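Local coordinates for protein L-talarate/Galactarate Dehydratase (Salmonella typhimurium, PDB 2PP0) that dehydrates L-talarate and galactarate to 5-keto-4-deoxy-D-glucarate and also epimerises L-talarate to galactarate, using one magnesium ion per subunit, at residues Cys203-Arg214 / Met239-Leu248. Sequence-based numbering, arbitrary orientation.
Sequences CAEDIRRLTAVR and MGRKMEQFNL
Helices 203-214 and 239-243 run side by side in nearly the same direction, their axes 23° apart and 11.9 Å at closest approach, and contact continues further along the chain through F246 and L248. The wide spacing is filled by M239, M243 and F246 from one segment and I207 and L210 from the other. At the N-terminal end M239 brings its CE methyl against the CB of C203 and the CD1 of I207. I207 also crosses K242 at an angle, with its CD1 4.0 Å from K242 CG. One turn on, M243 places its CE 3.6 Å from L210 CD2.

F246 takes the largest single share of the contact. L210, whose CG stands anti to the backbone N (chi1 -176°), lays that atom over one ring face in a CH-pi contact, 4.0 Å from the centroid; Q245 CG covers the opposite face. The CG2 methyl of T211 is at the ring edge near CZ, though its modelled position is doubtful, while its OG1 bonds back to R208 O. The aromatic plane is thus sandwiched between aliphatic groups from both segments.

Polar contact is concentrated at the far end. Bends at chi2 and chi3 curl R214 past the phenyl ring, and its NH2 donates to F246 O (2.8 Å), nearly along the C=O axis; NE adds a weak bond to the same oxygen. A water links NH2 to N247 O, and NH1 bonds to G218 O and F221 O, so the guanidinium joins the backbone at F246 and N247 to the connection before strand 223-226. On the inner side L210 and L248 rest on V225 of that strand. This is the packing of consecutive outer helices, separated by one parallel strand, in the TIM-barrel-like domain of the enolase superfamily.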
ATOM      1  N   CYS B 203     -31.731  22.450  19.592  1.00 44.68           N
ATOM      2  CA  CYS B 203     -31.098  22.887  18.350  1.00 46.17           C
ATOM      3  C   CYS B 203     -30.825  24.383  18.360  1.00 45.86           C
ATOM      4  O   CYS B 203     -29.908  24.863  17.688  1.00 46.01           O
ATOM      5  CB  CYS B 203     -31.977  22.541  17.144  1.00 46.81           C
ATOM      6  SG  CYS B 203     -32.025  20.782  16.735  1.00 51.79           S
ATOM      7  N   ALA B 204     -31.627  25.116  19.124  1.00 45.76           N
ATOM      8  CA  ALA B 204     -31.480  26.564  19.220  1.00 45.46           C
ATOM      9  C   ALA B 204     -30.189  26.955  19.936  1.00 44.84           C
ATOM     10  O   ALA B 204     -29.530  27.927  19.561  1.00 45.35           O
ATOM     11  CB  ALA B 204     -32.685  27.160  19.949  1.00 45.33           C
ATOM     12  N   GLU B 205     -29.826  26.191  20.960  1.00 45.31           N
ATOM     13  CA  GLU B 205     -28.620  26.474  21.731  1.00 45.08           C
ATOM     14  C   GLU B 205     -27.347  26.140  20.949  1.00 44.88           C
ATOM     15  O   GLU B 205     -26.283  26.700  21.227  1.00 45.01           O
ATOM     16  CB  GLU B 205     -28.651  25.699  23.053  1.00 45.21           C
ATOM     17  CG  GLU B 205     -27.574  26.100  24.059  1.00 47.69           C
ATOM     18  CD  GLU B 205     -27.563  27.597  24.356  1.00 49.16           C
ATOM     19  OE1 GLU B 205     -28.657  28.196  24.468  1.00 50.31           O
ATOM     20  OE2 GLU B 205     -26.460  28.171  24.492  1.00 50.01           O
ATOM     21  N   ASP B 206     -27.456  25.229  19.981  1.00 43.29           N
ATOM     22  CA  ASP B 206     -26.307  24.851  19.158  1.00 41.51           C
ATOM     23  C   ASP B 206     -26.023  25.939  18.130  1.00 41.95           C
ATOM     24  O   ASP B 206     -24.864  26.265  17.856  1.00 43.51           O
ATOM     25  CB  ASP B 206     -26.560  23.533  18.428  1.00 39.42           C
ATOM     26  CG  ASP B 206     -26.245  22.325  19.280  1.00 39.53           C
ATOM     27  OD1 ASP B 206     -25.597  22.493  20.333  1.00 38.23           O
ATOM     28  OD2 ASP B 206     -26.634  21.203  18.888  1.00 39.38           O
ATOM     29  N   ILE B 207     -27.085  26.489  17.550  1.00 41.30           N
ATOM     30  CA  ILE B 207     -26.941  27.555  16.569  1.00 41.55           C
ATOM     31  C   ILE B 207     -26.365  28.769  17.291  1.00 43.64           C
ATOM     32  O   ILE B 207     -25.504  29.472  16.761  1.00 45.46           O
ATOM     33  CB  ILE B 207     -28.305  27.937  15.944  1.00 41.36           C
ATOM     34  CG1 ILE B 207     -28.790  26.812  15.027  1.00 40.21           C
ATOM     35  CG2 ILE B 207     -28.188  29.257  15.181  1.00 41.04           C
ATOM     36  CD1 ILE B 207     -27.827  26.475  13.902  1.00 42.26           C
ATOM     37  N   ARG B 208     -26.844  28.995  18.510  1.00 43.94           N
ATOM     38  CA  ARG B 208     -26.391  30.110  19.331  1.00 44.46           C
ATOM     39  C   ARG B 208     -24.889  30.023  19.587  1.00 44.66           C
ATOM     40  O   ARG B 208     -24.154  30.986  19.364  1.00 45.76           O
ATOM     41  CB  ARG B 208     -27.146  30.111  20.661  1.00 44.98           C
ATOM     42  CG  ARG B 208     -26.627  31.124  21.667  1.00 46.47           C
ATOM     43  CD  ARG B 208     -27.482  31.156  22.917  1.00 47.06           C
ATOM     44  NE  ARG B 208     -26.932  32.079  23.905  1.00 50.02           N
ATOM     45  CZ  ARG B 208     -25.903  31.805  24.700  1.00 50.67           C
ATOM     46  NH1 ARG B 208     -25.305  30.622  24.633  1.00 51.88           N
ATOM     47  NH2 ARG B 208     -25.465  32.720  25.554  1.00 52.41           N
ATOM     48  N   ARG B 209     -24.438  28.866  20.059  1.00 43.83           N
ATOM     49  CA  ARG B 209     -23.025  28.665  20.335  1.00 42.62           C
ATOM     50  C   ARG B 209     -22.205  28.773  19.052  1.00 42.85           C
ATOM     51  O   ARG B 209     -21.155  29.419  19.036  1.00 44.14           O
ATOM     52  CB  ARG B 209     -22.811  27.300  20.996  1.00 41.13           C
ATOM     53  CG  ARG B 209     -23.380  27.220  22.403  1.00 39.33           C
ATOM     54  CD  ARG B 209     -23.741  25.796  22.806  1.00 40.17           C
ATOM     55  NE  ARG B 209     -22.585  24.922  22.995  1.00 40.33           N
ATOM     56  CZ  ARG B 209     -21.682  25.064  23.960  1.00 39.77           C
ATOM     57  NH1 ARG B 209     -21.787  26.056  24.836  1.00 40.81           N
ATOM     58  NH2 ARG B 209     -20.682  24.201  24.064  1.00 39.11           N
ATOM     59  N   LEU B 210     -22.691  28.157  17.975  1.00 43.01           N
ATOM     60  CA  LEU B 210     -21.983  28.186  16.697  1.00 42.01           C
ATOM     61  C   LEU B 210     -21.852  29.610  16.159  1.00 42.96           C
ATOM     62  O   LEU B 210     -20.810  29.981  15.616  1.00 42.58           O
ATOM     63  CB  LEU B 210     -22.698  27.299  15.665  1.00 41.36           C
ATOM     64  CG  LEU B 210     -22.038  27.123  14.289  1.00 40.53           C
ATOM     65  CD1 LEU B 210     -20.624  26.582  14.449  1.00 40.38           C
ATOM     66  CD2 LEU B 210     -22.868  26.170  13.446  1.00 39.96           C
ATOM     67  N   THR B 211     -22.903  30.411  16.309  1.00 43.19           N
ATOM     68  CA  THR B 211     -22.864  31.790  15.827  1.00 43.93           C
ATOM     69  C   THR B 211     -21.864  32.615  16.636  1.00 44.00           C
ATOM     70  O   THR B 211     -21.151  33.461  16.087  1.00 43.99           O
ATOM     71  CB  THR B 211     -24.254  32.472  15.914  1.00 45.10           C
ATOM     72  OG1 THR B 211     -24.680  32.531  17.283  1.00 49.22           O
ATOM     73  CG2 THR B 211     -25.278  31.698  15.099  1.00 42.53           C
ATOM     74  N   ALA B 212     -21.814  32.362  17.940  1.00 43.95           N
ATOM     75  CA  ALA B 212     -20.900  33.075  18.821  1.00 43.88           C
ATOM     76  C   ALA B 212     -19.448  32.724  18.496  1.00 44.86           C
ATOM     77  O   ALA B 212     -18.566  33.583  18.567  1.00 46.27           O
ATOM     78  CB  ALA B 212     -21.206  32.740  20.275  1.00 43.13           C
ATOM     79  N   VAL B 213     -19.203  31.462  18.143  1.00 44.73           N
ATOM     80  CA  VAL B 213     -17.854  31.010  17.811  1.00 44.28           C
ATOM     81  C   VAL B 213     -17.378  31.551  16.464  1.00 44.83           C
ATOM     82  O   VAL B 213     -16.225  31.969  16.334  1.00 45.09           O
ATOM     83  CB  VAL B 213     -17.759  29.471  17.791  1.00 43.76           C
ATOM     84  CG1 VAL B 213     -16.362  29.043  17.353  1.00 42.78           C
ATOM     85  CG2 VAL B 213     -18.063  28.917  19.172  1.00 43.03           C
ATOM     86  N   ARG B 214     -18.250  31.535  15.458  1.00 44.93           N
ATOM     87  CA  ARG B 214     -17.871  32.061  14.149  1.00 46.30           C
ATOM     88  C   ARG B 214     -17.607  33.555  14.277  1.00 47.90           C
ATOM     89  O   ARG B 214     -16.677  34.093  13.674  1.00 48.40           O
ATOM     90  CB  ARG B 214     -18.979  31.828  13.117  1.00 45.67           C
ATOM     91  CG  ARG B 214     -18.808  32.645  11.831  1.00 45.51           C
ATOM     92  CD  ARG B 214     -17.433  32.428  11.194  1.00 45.22           C
ATOM     93  NE  ARG B 214     -17.339  31.170  10.459  1.00 44.53           N
ATOM     94  CZ  ARG B 214     -16.194  30.568  10.150  1.00 44.79           C
ATOM     95  NH1 ARG B 214     -15.037  31.105  10.519  1.00 42.26           N
ATOM     96  NH2 ARG B 214     -16.206  29.430   9.470  1.00 44.24           N
ATOM     97  N   MET B 239     -30.808  21.513   9.868  1.00 40.90           N
ATOM     98  CA  MET B 239     -29.656  22.154  10.487  1.00 40.39           C
ATOM     99  C   MET B 239     -28.593  22.413   9.422  1.00 41.10           C
ATOM    100  O   MET B 239     -27.882  23.414   9.476  1.00 42.90           O
ATOM    101  CB  MET B 239     -29.078  21.274  11.596  1.00 39.45           C
ATOM    102  CG  MET B 239     -29.882  21.306  12.889  1.00 37.37           C
ATOM    103  SD  MET B 239     -29.853  22.927  13.684  1.00 34.37           S
ATOM    104  CE  MET B 239     -28.636  22.636  14.959  1.00 35.07           C
ATOM    105  N   GLY B 240     -28.501  21.510   8.450  1.00 40.69           N
ATOM    106  CA  GLY B 240     -27.523  21.656   7.385  1.00 40.03           C
ATOM    107  C   GLY B 240     -27.772  22.878   6.526  1.00 39.73           C
ATOM    108  O   GLY B 240     -26.832  23.562   6.124  1.00 39.78           O
ATOM    109  N   ARG B 241     -29.039  23.151   6.236  1.00 40.16           N
ATOM    110  CA  ARG B 241     -29.405  24.305   5.424  1.00 40.45           C
ATOM    111  C   ARG B 241     -29.059  25.576   6.188  1.00 41.16           C
ATOM    112  O   ARG B 241     -28.509  26.527   5.629  1.00 41.43           O
ATOM    113  CB  ARG B 241     -30.912  24.316   5.136  1.00 40.21           C
ATOM    114  CG  ARG B 241     -31.464  23.103   4.396  1.00 39.41           C
ATOM    115  CD  ARG B 241     -30.927  22.997   2.984  1.00 39.37           C
ATOM    116  NE  ARG B 241     -31.726  22.065   2.194  1.00 39.14           N
ATOM    117  CZ  ARG B 241     -31.358  21.580   1.013  1.00 41.17           C
ATOM    118  NH1 ARG B 241     -30.193  21.935   0.476  1.00 40.55           N
ATOM    119  NH2 ARG B 241     -32.155  20.740   0.366  1.00 38.34           N
ATOM    120  N   LYS B 242     -29.399  25.574   7.472  1.00 41.72           N
ATOM    121  CA  LYS B 242     -29.174  26.707   8.359  1.00 42.53           C
ATOM    122  C   LYS B 242     -27.696  26.990   8.620  1.00 43.46           C
ATOM    123  O   LYS B 242     -27.316  28.128   8.896  1.00 43.36           O
ATOM    124  CB  LYS B 242     -29.889  26.457   9.689  1.00 43.40           C
ATOM    125  CG  LYS B 242     -29.891  27.641  10.644  1.00 46.24           C
ATOM    126  CD  LYS B 242     -30.800  28.751  10.141  1.00 48.82           C
ATOM    127  CE  LYS B 242     -30.749  29.969  11.057  1.00 50.13           C
ATOM    128  NZ  LYS B 242     -31.034  29.609  12.474  1.00 51.23           N
ATOM    129  N   MET B 243     -26.862  25.957   8.535  1.00 43.67           N
ATOM    130  CA  MET B 243     -25.432  26.122   8.785  1.00 42.50           C
ATOM    131  C   MET B 243     -24.605  26.467   7.555  1.00 42.72           C
ATOM    132  O   MET B 243     -23.417  26.763   7.675  1.00 43.88           O
ATOM    133  CB  MET B 243     -24.862  24.853   9.431  1.00 40.26           C
ATOM    134  CG  MET B 243     -25.326  24.619  10.854  1.00 36.30           C
ATOM    135  SD  MET B 243     -24.653  23.115  11.568  1.00 33.92           S
ATOM    136  CE  MET B 243     -25.028  23.355  13.223  1.00 31.58           C
ATOM    137  N   GLU B 244     -25.216  26.432   6.375  1.00 44.31           N
ATOM    138  CA  GLU B 244     -24.482  26.735   5.143  1.00 45.79           C
ATOM    139  C   GLU B 244     -23.877  28.137   5.152  1.00 46.20           C
ATOM    140  O   GLU B 244     -22.917  28.414   4.434  1.00 46.58           O
ATOM    141  CB  GLU B 244     -25.398  26.572   3.920  1.00 46.61           C
ATOM    142  CG  GLU B 244     -25.774  25.123   3.625  1.00 49.47           C
ATOM    143  CD  GLU B 244     -25.175  24.604   2.325  1.00 50.75           C
ATOM    144  OE1 GLU B 244     -25.826  24.748   1.269  1.00 52.23           O
ATOM    145  OE2 GLU B 244     -24.051  24.060   2.358  1.00 51.07           O
ATOM    146  N   GLN B 245     -24.435  29.013   5.981  1.00 46.18           N
ATOM    147  CA  GLN B 245     -23.964  30.390   6.078  1.00 46.90           C
ATOM    148  C   GLN B 245     -22.641  30.534   6.831  1.00 47.05           C
ATOM    149  O   GLN B 245     -21.919  31.515   6.639  1.00 47.79           O
ATOM    150  CB  GLN B 245     -25.032  31.251   6.756  1.00 47.16           C
ATOM    151  CG  GLN B 245     -25.369  30.818   8.174  1.00 47.96           C
ATOM    152  CD  GLN B 245     -26.592  31.529   8.728  1.00 50.58           C
ATOM    153  OE1 GLN B 245     -26.624  32.757   8.823  1.00 52.50           O
ATOM    154  NE2 GLN B 245     -27.609  30.756   9.097  1.00 49.08           N
ATOM    155  N   PHE B 246     -22.323  29.562   7.681  1.00 46.32           N
ATOM    156  CA  PHE B 246     -21.089  29.610   8.459  1.00 44.78           C
ATOM    157  C   PHE B 246     -19.850  29.167   7.670  1.00 44.70           C
ATOM    158  O   PHE B 246     -18.727  29.252   8.172  1.00 45.90           O
ATOM    159  CB  PHE B 246     -21.240  28.759   9.724  1.00 44.86           C
ATOM    160  CG  PHE B 246     -22.359  29.211  10.631  1.00 45.63           C
ATOM    161  CD1 PHE B 246     -22.300  30.445  11.273  1.00 45.47           C
ATOM    162  CD2 PHE B 246     -23.474  28.401  10.840  1.00 45.74           C
ATOM    163  CE1 PHE B 246     -23.335  30.869  12.109  1.00 45.31           C
ATOM    164  CE2 PHE B 246     -24.516  28.812  11.674  1.00 45.19           C
ATOM    165  CZ  PHE B 246     -24.448  30.048  12.311  1.00 45.49           C
ATOM    166  N   ASN B 247     -20.055  28.705   6.439  1.00 43.40           N
ATOM    167  CA  ASN B 247     -18.958  28.256   5.579  1.00 43.12           C
ATOM    168  C   ASN B 247     -18.047  27.237   6.262  1.00 41.58           C
ATOM    169  O   ASN B 247     -16.826  27.272   6.104  1.00 41.94           O
ATOM    170  CB  ASN B 247     -18.129  29.459   5.121  1.00 45.54           C
ATOM    171  CG  ASN B 247     -18.903  30.391   4.201  1.00 48.28           C
ATOM    172  OD1 ASN B 247     -18.511  31.541   3.992  1.00 49.64           O
ATOM    173  ND2 ASN B 247     -20.002  29.893   3.639  1.00 47.50           N
ATOM    174  N   LEU B 248     -18.651  26.321   7.008  1.00 38.82           N
ATOM    175  CA  LEU B 248     -17.915  25.290   7.728  1.00 36.86           C
ATOM    176  C   LEU B 248     -17.038  24.420   6.829  1.00 35.10           C
ATOM    177  O   LEU B 248     -17.344  24.212   5.653  1.00 34.26           O
ATOM    178  CB  LEU B 248     -18.900  24.390   8.478  1.00 36.62           C
ATOM    179  CG  LEU B 248     -19.815  25.068   9.495  1.00 37.77           C
ATOM    180  CD1 LEU B 248     -20.813  24.056  10.048  1.00 37.66           C
ATOM    181  CD2 LEU B 248     -18.977  25.661  10.613  1.00 37.62           C
TER
HETATM  182  O   HOH W   1     -14.414  27.489   8.238  1.00 38.79           O